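Local atomic coordinates of ORC1-type DNA replication protein 2 (Aeropyrum pernix, PDB entry 1W5T), a protein that binds ATP and DNA, probably hydrolyses ATP, and takes part in regulating DNA replication as an archaeal Cdc6/Orc protein of the AAA+ class. Residues Glu219-Thr222 / Ile223-Arg227; Ser258-Arg261 / Ala262-Leu266; Arg12-Asp16 / Glu17-Pro21. One frame throughout, in Å; residues are numbered along the deposited sequence.

Interaction 1: residues Glu219-Thr222 / Ile223-Arg227; sequences ELYT and ILEQR. With ANP (phosphoaminophosphonic acid-adenylate ester), chain D.
I223 bridges the preceding helical turn and the nucleotide: its CG1 rests 3.3 Å from E219 O, while CD1 reaches to 3.8 Å from C6 of the adenine. On the other branch, CG2 comes within 3.8 Å of purine N3, so both branches stand above the plane of the base and offer it an apolar surface. R227, one turn further on, supplies the polar grip. Its NH2 donates to the ribose O2' over 2.8 Å and to N3 over 3.0 Å, one nitrogen thus joining sugar to base. O2' lies at the edge of the guanidinium, in its plane. The arginine chain bends at chi2 (-26°), away from the staggered positions, and this bend helps turn the group to the ligand; NH1 is left to donate to V14 O, which adds a second hold on the group's rotation.

Behind this first shell stands the helix itself. I223 N donates to E219 O over 2.8 Å, and three further i to i+4 bonds, ending with Q226 N to T222 O, fix the turns from which I223 and R227 project. Facing away from the nucleotide, E225 extends with CG opposite its backbone N (chi1 172°) and sends its carboxylate past Y221, the ring and carboxylate planes being 66° apart. A water donates to T222 O (3.0 Å) and to E225 OE2 (2.7 Å), tying the carboxylate to the backbone one turn earlier. L220 and L224 instead pack on helix 259-275. This is the first helix, 217-231, of a Cdc6/Orc ATPase lid, and R227 is an experimentally established ATP-binding residue in the adenosine pocket of the AAA+ fold.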
loop_
_atom_site.group_PDB
_atom_site.type_symbol
_atom_site.label_atom_id
_atom_site.label_comp_id
_atom_site.label_asym_id
_atom_site.label_seq_id
_atom_site.Cartn_x
_atom_site.Cartn_y
_atom_site.Cartn_z
ATOM N N GLU A 219 6.487 -16.802 -2.680
ATOM C CA GLU A 219 6.813 -15.475 -3.224
ATOM C C GLU A 219 7.831 -14.737 -2.411
ATOM O O GLU A 219 8.758 -14.182 -2.985
ATOM C CB GLU A 219 5.568 -14.646 -3.439
ATOM C CG GLU A 219 4.605 -15.343 -4.377
ATOM C CD GLU A 219 3.207 -14.861 -4.198
ATOM O OE1 GLU A 219 2.475 -14.807 -5.186
ATOM O OE2 GLU A 219 2.844 -14.487 -3.083
ATOM N N LEU A 220 7.685 -14.759 -1.083
ATOM C CA LEU A 220 8.673 -14.159 -0.208
ATOM C C LEU A 220 10.018 -14.824 -0.390
ATOM O O LEU A 220 11.029 -14.166 -0.334
ATOM C CB LEU A 220 8.258 -14.203 1.285
ATOM C CG LEU A 220 7.095 -13.274 1.707
ATOM C CD1 LEU A 220 6.704 -13.565 3.144
ATOM C CD2 LEU A 220 7.436 -11.756 1.461
ATOM N N TYR A 221 10.017 -16.128 -0.639
ATOM C CA TYR A 221 11.243 -16.840 -0.836
ATOM C C TYR A 221 11.940 -16.312 -2.093
ATOM O O TYR A 221 13.126 -15.966 -2.074
ATOM C CB TYR A 221 11.047 -18.363 -0.913
ATOM C CG TYR A 221 12.372 -19.006 -1.262
ATOM C CD1 TYR A 221 12.770 -19.143 -2.583
ATOM C CD2 TYR A 221 13.297 -19.344 -0.246
ATOM C CE1 TYR A 221 13.995 -19.637 -2.903
ATOM C CE2 TYR A 221 14.534 -19.878 -0.562
ATOM C CZ TYR A 221 14.862 -20.019 -1.894
ATOM O OH TYR A 221 16.066 -20.519 -2.248
ATOM N N THR A 222 11.194 -16.271 -3.193
ATOM C CA THR A 222 11.674 -15.663 -4.414
ATOM C C THR A 222 12.181 -14.250 -4.184
ATOM O O THR A 222 13.230 -13.868 -4.715
ATOM C CB THR A 222 10.568 -15.691 -5.495
ATOM O OG1 THR A 222 10.209 -17.049 -5.746
ATOM C CG2 THR A 222 11.103 -15.258 -6.820
ATOM N N ILE A 223 11.458 -13.469 -3.398
ATOM C CA ILE A 223 11.908 -12.083 -3.159
ATOM C C ILE A 223 13.210 -11.993 -2.349
ATOM O O ILE A 223 14.086 -11.185 -2.666
ATOM C CB ILE A 223 10.774 -11.196 -2.551
ATOM C CG1 ILE A 223 9.615 -11.082 -3.564
ATOM C CG2 ILE A 223 11.353 -9.810 -2.090
ATOM C CD1 ILE A 223 8.245 -10.524 -2.965
ATOM N N LEU A 224 13.361 -12.846 -1.345
ATOM C CA LEU A 224 14.562 -12.849 -0.520
ATOM C C LEU A 224 15.757 -13.375 -1.320
ATOM O O LEU A 224 16.908 -12.916 -1.177
ATOM C CB LEU A 224 14.340 -13.675 0.765
ATOM C CG LEU A 224 13.308 -13.078 1.727
ATOM C CD1 LEU A 224 12.952 -14.054 2.862
ATOM C CD2 LEU A 224 13.746 -11.716 2.264
ATOM N N GLU A 225 15.473 -14.315 -2.201
ATOM C CA GLU A 225 16.551 -14.924 -2.961
ATOM C C GLU A 225 17.226 -13.931 -3.925
ATOM O O GLU A 225 18.447 -13.915 -4.016
ATOM C CB GLU A 225 16.090 -16.197 -3.663
ATOM C CG GLU A 225 17.116 -16.753 -4.615
ATOM C CD GLU A 225 16.566 -17.913 -5.434
ATOM O OE1 GLU A 225 16.996 -19.056 -5.238
ATOM O OE2 GLU A 225 15.698 -17.684 -6.289
ATOM N N GLN A 226 16.413 -13.110 -4.590
ATOM C CA GLN A 226 16.855 -11.975 -5.368
ATOM C C GLN A 226 17.591 -10.915 -4.520
ATOM O O GLN A 226 18.625 -10.421 -4.940
ATOM C CB GLN A 226 15.652 -11.356 -6.125
ATOM C CG GLN A 226 15.972 -10.131 -6.961
ATOM C CD GLN A 226 14.750 -9.555 -7.641
ATOM O OE1 GLN A 226 13.724 -9.296 -6.986
ATOM N NE2 GLN A 226 14.842 -9.341 -8.963
ATOM N N ARG A 227 17.103 -10.563 -3.331
ATOM C CA ARG A 227 17.909 -9.674 -2.477
ATOM C C ARG A 227 19.287 -10.302 -2.083
ATOM O O ARG A 227 20.337 -9.652 -2.148
ATOM C CB ARG A 227 17.141 -9.211 -1.229
ATOM C CG ARG A 227 16.061 -8.152 -1.420
ATOM C CD ARG A 227 16.196 -7.176 -2.627
ATOM N NE ARG A 227 14.873 -6.714 -2.966
ATOM C CZ ARG A 227 14.374 -5.535 -2.636
ATOM N NH1 ARG A 227 15.131 -4.627 -1.990
ATOM N NH2 ARG A 227 13.104 -5.244 -2.981
HETATM P PG ANP D . 3.123 0.232 2.594
HETATM O O1G ANP D . 3.893 0.638 3.920
HETATM O O2G ANP D . 2.974 1.536 1.695
HETATM O O3G ANP D . 1.706 -0.429 2.871
HETATM P PB ANP D . 3.992 -1.103 0.067
HETATM O O1B ANP D . 3.974 0.205 -0.822
HETATM O O2B ANP D . 2.693 -1.916 -0.215
HETATM N N3B ANP D . 4.193 -0.805 1.738
HETATM P PA ANP D . 6.638 -1.606 -0.944
HETATM O O1A ANP D . 6.550 -1.449 -2.533
HETATM O O2A ANP D . 7.191 -0.258 -0.321
HETATM O O3A ANP D . 5.233 -2.085 -0.306
HETATM O "O5'" ANP D . 7.542 -2.893 -0.583
HETATM C "C5'" ANP D . 8.067 -3.334 0.680
HETATM C "C4'" ANP D . 9.474 -3.867 0.392
HETATM O "O4'" ANP D . 9.407 -5.092 -0.348
HETATM C "C3'" ANP D . 10.290 -2.937 -0.504
HETATM O "O3'" ANP D . 11.634 -3.050 -0.133
HETATM C "C2'" ANP D . 10.129 -3.502 -1.910
HETATM O "O2'" ANP D . 11.158 -3.178 -2.844
HETATM C "C1'" ANP D . 10.064 -4.994 -1.616
HETATM N N9 ANP D . 9.181 -5.661 -2.565
HETATM C C8 ANP D . 7.800 -5.671 -2.508
HETATM N N7 ANP D . 7.257 -6.377 -3.531
HETATM C C5 ANP D . 8.268 -6.881 -4.254
HETATM C C6 ANP D . 8.519 -7.718 -5.471
HETATM N N6 ANP D . 7.508 -8.255 -6.213
HETATM N N1 ANP D . 9.800 -7.938 -5.878
HETATM C C2 ANP D . 10.854 -7.462 -5.233
HETATM N N3 ANP D . 10.765 -6.678 -4.129
HETATM C C4 ANP D . 9.476 -6.378 -3.612
HETATM O O HOH W 1 14.454 -15.413 -6.911
#

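Interaction 2: residues Ser258-Arg261 / Ala262-Leu266; sequences SARR and AIVAL. With ANP (phosphoaminophosphonic acid-adenylate ester), chain D.
R260 and V264, one helical turn apart, meet through CG and CG2 at 4.4 Å, at the start of lid helix 259-275. An arginine that reaches from this helix to the gamma-phosphate is consistent with the sensor 2 residue of AAA+ ATPases. Its path can be followed outward. CB lies 3.6 Å from C5' of the nucleotide, and CG, anti to the backbone N, leads on beside V264. Bends at chi2 and chi3 (44°) then fold the chain over the sugar-phosphate link, leaving C5' above the centre of one guanidinium face while the gamma-phosphorus sits at the edge, in plane. At the tip, NH1 approaches O1G to 2.8 Å, but the 125° angle at the hydrogen makes the bond weak, and it lies just as close to the bridging N3B; NH2 stays 3.7 Å from O2A of the alpha-phosphate. A leucine in its place would probably leave O1G without this cationic partner and strip C5' of its flat cover.

Beside it, A259 CB touches the ribose O4' at 3.3 Å, and I263 CD1 approaches the same oxygen from the next turn. The bonds I263 N to A259 O and V264 N to R260 O hold these neighbours in step. S258 caps the helix: its OG accepts from R261 N at 3.2 Å, with a nearly straight N-H...O angle of 168°.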
loop_
_atom_site.group_PDB
_atom_site.type_symbol
_atom_site.label_atom_id
_atom_site.label_comp_id
_atom_site.label_asym_id
_atom_site.label_seq_id
_atom_site.Cartn_x
_atom_site.Cartn_y
_atom_site.Cartn_z
ATOM N N SER A 258 4.253 -9.656 4.392
ATOM C CA SER A 258 4.912 -8.386 4.087
ATOM C C SER A 258 6.354 -8.614 3.600
ATOM O O SER A 258 7.200 -9.148 4.335
ATOM C CB SER A 258 4.857 -7.488 5.301
ATOM O OG SER A 258 5.749 -6.429 5.177
ATOM N N ALA A 259 6.633 -8.214 2.362
ATOM C CA ALA A 259 8.007 -8.259 1.863
ATOM C C ALA A 259 8.976 -7.307 2.574
ATOM O O ALA A 259 10.173 -7.627 2.760
ATOM C CB ALA A 259 8.058 -8.079 0.334
ATOM N N ARG A 260 8.478 -6.158 2.992
ATOM C CA ARG A 260 9.295 -5.243 3.802
ATOM C C ARG A 260 9.821 -5.956 5.050
ATOM O O ARG A 260 11.001 -5.912 5.333
ATOM C CB ARG A 260 8.513 -3.977 4.200
ATOM C CG ARG A 260 9.093 -3.202 5.393
ATOM C CD ARG A 260 9.117 -1.673 5.212
ATOM N NE ARG A 260 7.842 -1.191 4.648
ATOM C CZ ARG A 260 7.720 -0.365 3.587
ATOM N NH1 ARG A 260 6.501 -0.021 3.188
ATOM N NH2 ARG A 260 8.793 0.133 2.939
ATOM N N ARG A 261 8.928 -6.610 5.779
ATOM C CA ARG A 261 9.305 -7.283 7.012
ATOM C C ARG A 261 10.287 -8.411 6.742
ATOM O O ARG A 261 11.187 -8.624 7.527
ATOM C CB ARG A 261 8.092 -7.850 7.703
ATOM C CG ARG A 261 8.003 -7.503 9.148
ATOM C CD ARG A 261 6.650 -7.865 9.822
ATOM N NE ARG A 261 6.816 -7.653 11.242
ATOM C CZ ARG A 261 6.652 -8.513 12.253
ATOM N NH1 ARG A 261 6.940 -8.052 13.459
ATOM N NH2 ARG A 261 6.195 -9.757 12.117
ATOM N N ALA A 262 10.092 -9.151 5.649
ATOM C CA ALA A 262 10.964 -10.265 5.320
ATOM C C ALA A 262 12.394 -9.798 5.011
ATOM O O ALA A 262 13.359 -10.353 5.564
ATOM C CB ALA A 262 10.409 -11.079 4.184
ATOM N N ILE A 263 12.488 -8.755 4.178
ATOM C CA ILE A 263 13.747 -8.175 3.781
ATOM C C ILE A 263 14.524 -7.572 4.957
ATOM O O ILE A 263 15.760 -7.708 5.016
ATOM C CB ILE A 263 13.522 -7.132 2.655
ATOM C CG1 ILE A 263 13.199 -7.852 1.362
ATOM C CG2 ILE A 263 14.755 -6.280 2.425
ATOM C CD1 ILE A 263 12.577 -6.940 0.355
ATOM N N VAL A 264 13.821 -6.921 5.868
ATOM C CA VAL A 264 14.428 -6.293 7.039
ATOM C C VAL A 264 14.985 -7.400 7.970
ATOM O O VAL A 264 16.107 -7.291 8.487
ATOM C CB VAL A 264 13.408 -5.372 7.785
ATOM C CG1 VAL A 264 13.964 -4.875 9.068
ATOM C CG2 VAL A 264 13.055 -4.163 6.928
ATOM N N ALA A 265 14.224 -8.466 8.160
ATOM C CA ALA A 265 14.741 -9.656 8.842
ATOM C C ALA A 265 16.059 -10.176 8.281
ATOM O O ALA A 265 16.963 -10.505 9.036
ATOM C CB ALA A 265 13.700 -10.779 8.847
ATOM N N LEU A 266 16.141 -10.296 6.963
ATOM C CA LEU A 266 17.324 -10.831 6.318
ATOM C C LEU A 266 18.473 -9.823 6.528
ATOM O O LEU A 266 19.589 -10.218 6.885
ATOM C CB LEU A 266 17.048 -11.146 4.830
ATOM C CG LEU A 266 18.253 -11.492 3.941
ATOM C CD1 LEU A 266 18.985 -12.655 4.541
ATOM C CD2 LEU A 266 17.887 -11.861 2.523
HETATM P PG ANP D . 3.123 0.232 2.594
HETATM O O1G ANP D . 3.893 0.638 3.920
HETATM O O2G ANP D . 2.974 1.536 1.695
HETATM O O3G ANP D . 1.706 -0.429 2.871
HETATM P PB ANP D . 3.992 -1.103 0.067
HETATM O O1B ANP D . 3.974 0.205 -0.822
HETATM O O2B ANP D . 2.693 -1.916 -0.215
HETATM N N3B ANP D . 4.193 -0.805 1.738
HETATM P PA ANP D . 6.638 -1.606 -0.944
HETATM O O1A ANP D . 6.550 -1.449 -2.533
HETATM O O2A ANP D . 7.191 -0.258 -0.321
HETATM O O3A ANP D . 5.233 -2.085 -0.306
HETATM O "O5'" ANP D . 7.542 -2.893 -0.583
HETATM C "C5'" ANP D . 8.067 -3.334 0.680
HETATM C "C4'" ANP D . 9.474 -3.867 0.392
HETATM O "O4'" ANP D . 9.407 -5.092 -0.348
HETATM C "C3'" ANP D . 10.290 -2.937 -0.504
HETATM O "O3'" ANP D . 11.634 -3.050 -0.133
HETATM C "C2'" ANP D . 10.129 -3.502 -1.910
HETATM O "O2'" ANP D . 11.158 -3.178 -2.844
HETATM C "C1'" ANP D . 10.064 -4.994 -1.616
HETATM N N9 ANP D . 9.181 -5.661 -2.565
HETATM C C8 ANP D . 7.800 -5.671 -2.508
HETATM N N7 ANP D . 7.257 -6.377 -3.531
HETATM C C5 ANP D . 8.268 -6.881 -4.254
HETATM C C6 ANP D . 8.519 -7.718 -5.471
HETATM N N6 ANP D . 7.508 -8.255 -6.213
HETATM N N1 ANP D . 9.800 -7.938 -5.878
HETATM C C2 ANP D . 10.854 -7.462 -5.233
HETATM N N3 ANP D . 10.765 -6.678 -4.129
HETATM C C4 ANP D . 9.476 -6.378 -3.612
#

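Interaction 3: residues Arg12-Asp16 / Glu17-Pro21; sequences RRVFD and ENYIP. With ANP (phosphoaminophosphonic acid-adenylate ester), chain D.
With CG trans to the backbone N (chi1 172°), the Y19 ring swings back along the chain and lies over V14. The evidence is a CH-pi contact: V14 CA stands 3.8 Å from the ring centroid and 12° from the ring normal, over the middle of one face. The valine branches extend the same contact, CG2 lying 4.0 Å from Y19 CZ and CG1 nearing CE2, and the two side chains run side by side in the same direction. Carbonyl oxygens also line the ring, V14 O coming within 3.5 Å of Y19 CD2.

A type I beta turn from D16 to Y19 makes this reversal possible. Y19 N donates to D16 O over 3.0 Å, and the N-H points well at the oxygen (163°), although the donor stands above the carbonyl plane instead of lying in it. The same oxygen accepts a second hydrogen bond from a water at 2.9 Å. That water also donates to Y19 O and completes its shell at the nucleotide, 2.7 Å from the ribose O3' and 3.1 Å from O2'. The carbonyls of D16 and Y19, the first and last residues of the turn, are thereby linked to the sugar through a single solvent molecule, and P21 CG adds an apolar touch near C2 of the adenine.

V14 and Y19 also pack on L230 of helix 217-231. F15 turns to another lid helix, meeting I263 and L266 of 259-275, and I20 reaches K70 and K74 on helix 65-82, which follows the P-loop.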
loop_
_atom_site.group_PDB
_atom_site.type_symbol
_atom_site.label_atom_id
_atom_site.label_comp_id
_atom_site.label_asym_id
_atom_site.label_seq_id
_atom_site.Cartn_x
_atom_site.Cartn_y
_atom_site.Cartn_z
ATOM N N ARG A 12 25.010 -3.168 0.425
ATOM C CA ARG A 12 24.023 -2.834 1.429
ATOM C C ARG A 12 22.785 -2.018 0.947
ATOM O O ARG A 12 21.739 -1.995 1.614
ATOM C CB ARG A 12 24.745 -2.030 2.509
ATOM C CG ARG A 12 24.509 -2.472 3.928
ATOM C CD ARG A 12 25.428 -1.722 4.871
ATOM N NE ARG A 12 25.694 -2.500 6.059
ATOM C CZ ARG A 12 26.813 -3.097 6.444
ATOM N NH1 ARG A 12 26.742 -3.747 7.579
ATOM N NH2 ARG A 12 27.960 -3.077 5.765
ATOM N N ARG A 13 22.902 -1.299 -0.165
ATOM C CA ARG A 13 21.805 -0.432 -0.586
ATOM C C ARG A 13 20.624 -1.250 -1.167
ATOM O O ARG A 13 19.486 -0.775 -1.251
ATOM C CB ARG A 13 22.297 0.622 -1.574
ATOM C CG ARG A 13 23.213 1.675 -0.917
ATOM C CD ARG A 13 24.626 1.640 -1.479
ATOM N NE ARG A 13 24.709 2.499 -2.646
ATOM C CZ ARG A 13 24.865 2.184 -3.930
ATOM N NH1 ARG A 13 25.004 0.946 -4.401
ATOM N NH2 ARG A 13 24.902 3.202 -4.768
ATOM N N VAL A 14 20.917 -2.482 -1.554
ATOM C CA VAL A 14 19.914 -3.441 -1.992
ATOM C C VAL A 14 18.881 -3.684 -0.894
ATOM O O VAL A 14 17.794 -4.117 -1.178
ATOM C CB VAL A 14 20.602 -4.779 -2.415
ATOM C CG1 VAL A 14 19.615 -5.926 -2.626
ATOM C CG2 VAL A 14 21.456 -4.558 -3.629
ATOM N N PHE A 15 19.232 -3.356 0.346
ATOM C CA PHE A 15 18.366 -3.573 1.501
ATOM C C PHE A 15 17.630 -2.305 1.958
ATOM O O PHE A 15 16.826 -2.339 2.875
ATOM C CB PHE A 15 19.169 -4.236 2.641
ATOM C CG PHE A 15 19.496 -5.677 2.363
ATOM C CD1 PHE A 15 20.630 -6.008 1.605
ATOM C CD2 PHE A 15 18.639 -6.714 2.792
ATOM C CE1 PHE A 15 20.938 -7.329 1.308
ATOM C CE2 PHE A 15 18.924 -8.059 2.504
ATOM C CZ PHE A 15 20.073 -8.368 1.745
ATOM N N ASP A 16 17.921 -1.181 1.313
ATOM C CA ASP A 16 17.243 0.071 1.652
ATOM C C ASP A 16 15.807 0.054 1.088
ATOM O O ASP A 16 15.538 -0.569 0.057
ATOM C CB ASP A 16 18.041 1.288 1.150
ATOM C CG ASP A 16 19.348 1.525 1.948
ATOM O OD1 ASP A 16 19.800 0.638 2.733
ATOM O OD2 ASP A 16 19.987 2.585 1.876
ATOM N N GLU A 17 14.918 0.760 1.778
ATOM C CA GLU A 17 13.465 0.778 1.554
ATOM C C GLU A 17 13.026 1.278 0.171
ATOM O O GLU A 17 12.001 0.858 -0.366
ATOM C CB GLU A 17 12.790 1.590 2.680
ATOM C CG GLU A 17 13.782 1.975 3.787
ATOM C CD GLU A 17 13.152 2.317 5.131
ATOM O OE1 GLU A 17 13.585 1.728 6.158
ATOM O OE2 GLU A 17 12.243 3.193 5.169
ATOM N N ASN A 18 13.787 2.170 -0.431
ATOM C CA ASN A 18 13.436 2.496 -1.788
ATOM C C ASN A 18 14.356 1.944 -2.872
ATOM O O ASN A 18 14.399 2.484 -3.991
ATOM C CB ASN A 18 13.126 3.977 -1.988
ATOM C CG ASN A 18 14.056 4.864 -1.283
ATOM O OD1 ASN A 18 15.273 4.874 -1.559
ATOM N ND2 ASN A 18 13.513 5.646 -0.354
ATOM N N TYR A 19 15.069 0.864 -2.563
ATOM C CA TYR A 19 15.755 0.175 -3.616
ATOM C C TYR A 19 14.718 -0.531 -4.488
ATOM O O TYR A 19 13.819 -1.215 -3.977
ATOM C CB TYR A 19 16.752 -0.830 -3.054
ATOM C CG TYR A 19 17.356 -1.716 -4.091
ATOM C CD1 TYR A 19 18.451 -1.279 -4.869
ATOM C CD2 TYR A 19 16.844 -2.999 -4.320
ATOM C CE1 TYR A 19 19.032 -2.116 -5.842
ATOM C CE2 TYR A 19 17.407 -3.839 -5.277
ATOM C CZ TYR A 19 18.502 -3.403 -6.030
ATOM O OH TYR A 19 19.060 -4.233 -6.989
ATOM N N ILE A 20 14.853 -0.340 -5.797
ATOM C CA ILE A 20 14.045 -1.029 -6.807
ATOM C C ILE A 20 14.924 -2.025 -7.553
ATOM O O ILE A 20 15.943 -1.644 -8.125
ATOM C CB ILE A 20 13.481 -0.002 -7.830
ATOM C CG1 ILE A 20 12.809 1.207 -7.095
ATOM C CG2 ILE A 20 12.513 -0.687 -8.792
ATOM C CD1 ILE A 20 11.491 0.832 -6.343
ATOM N N PRO A 21 14.571 -3.303 -7.530
ATOM C CA PRO A 21 15.422 -4.299 -8.170
ATOM C C PRO A 21 15.436 -4.102 -9.685
ATOM O O PRO A 21 14.472 -3.535 -10.184
ATOM C CB PRO A 21 14.838 -5.642 -7.696
ATOM C CG PRO A 21 13.581 -5.342 -7.088
ATOM C CD PRO A 21 13.435 -3.906 -6.828
HETATM P PG ANP D . 3.123 0.232 2.594
HETATM O O1G ANP D . 3.893 0.638 3.920
HETATM O O2G ANP D . 2.974 1.536 1.695
HETATM O O3G ANP D . 1.706 -0.429 2.871
HETATM P PB ANP D . 3.992 -1.103 0.067
HETATM O O1B ANP D . 3.974 0.205 -0.822
HETATM O O2B ANP D . 2.693 -1.916 -0.215
HETATM N N3B ANP D . 4.193 -0.805 1.738
HETATM P PA ANP D . 6.638 -1.606 -0.944
HETATM O O1A ANP D . 6.550 -1.449 -2.533
HETATM O O2A ANP D . 7.191 -0.258 -0.321
HETATM O O3A ANP D . 5.233 -2.085 -0.306
HETATM O "O5'" ANP D . 7.542 -2.893 -0.583
HETATM C "C5'" ANP D . 8.067 -3.334 0.680
HETATM C "C4'" ANP D . 9.474 -3.867 0.392
HETATM O "O4'" ANP D . 9.407 -5.092 -0.348
HETATM C "C3'" ANP D . 10.290 -2.937 -0.504
HETATM O "O3'" ANP D . 11.634 -3.050 -0.133
HETATM C "C2'" ANP D . 10.129 -3.502 -1.910
HETATM O "O2'" ANP D . 11.158 -3.178 -2.844
HETATM C "C1'" ANP D . 10.064 -4.994 -1.616
HETATM N N9 ANP D . 9.181 -5.661 -2.565
HETATM C C8 ANP D . 7.800 -5.671 -2.508
HETATM N N7 ANP D . 7.257 -6.377 -3.531
HETATM C C5 ANP D . 8.268 -6.881 -4.254
HETATM C C6 ANP D . 8.519 -7.718 -5.471
HETATM N N6 ANP D . 7.508 -8.255 -6.213
HETATM N N1 ANP D . 9.800 -7.938 -5.878
HETATM C C2 ANP D . 10.854 -7.462 -5.233
HETATM N N3 ANP D . 10.765 -6.678 -4.129
HETATM C C4 ANP D . 9.476 -6.378 -3.612
HETATM O O HOH W 2 13.809 -2.330 -1.544
#

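How the interactions relate
From the N terminus, interaction 3 comes first and is the one that closes a turn, at D16 to Y19, ahead of helix 28-43. Interaction 1 follows within helix 217-231 and interaction 2 at the start of helix 259-275; each spans successive helical turns and closes no loop. The three run in series, with no nesting or crossing, yet all meet at the nucleotide. Residues 219-227 and 258-266 pack together, L220 CD2 lying 3.6 Å from A259 CA. The N-terminal segment bridges both helices: P21 borders Q226, while E17 CB lies 4.3 Å from R260 NH2. Together they join the N-terminal segment to the lid around the ligand.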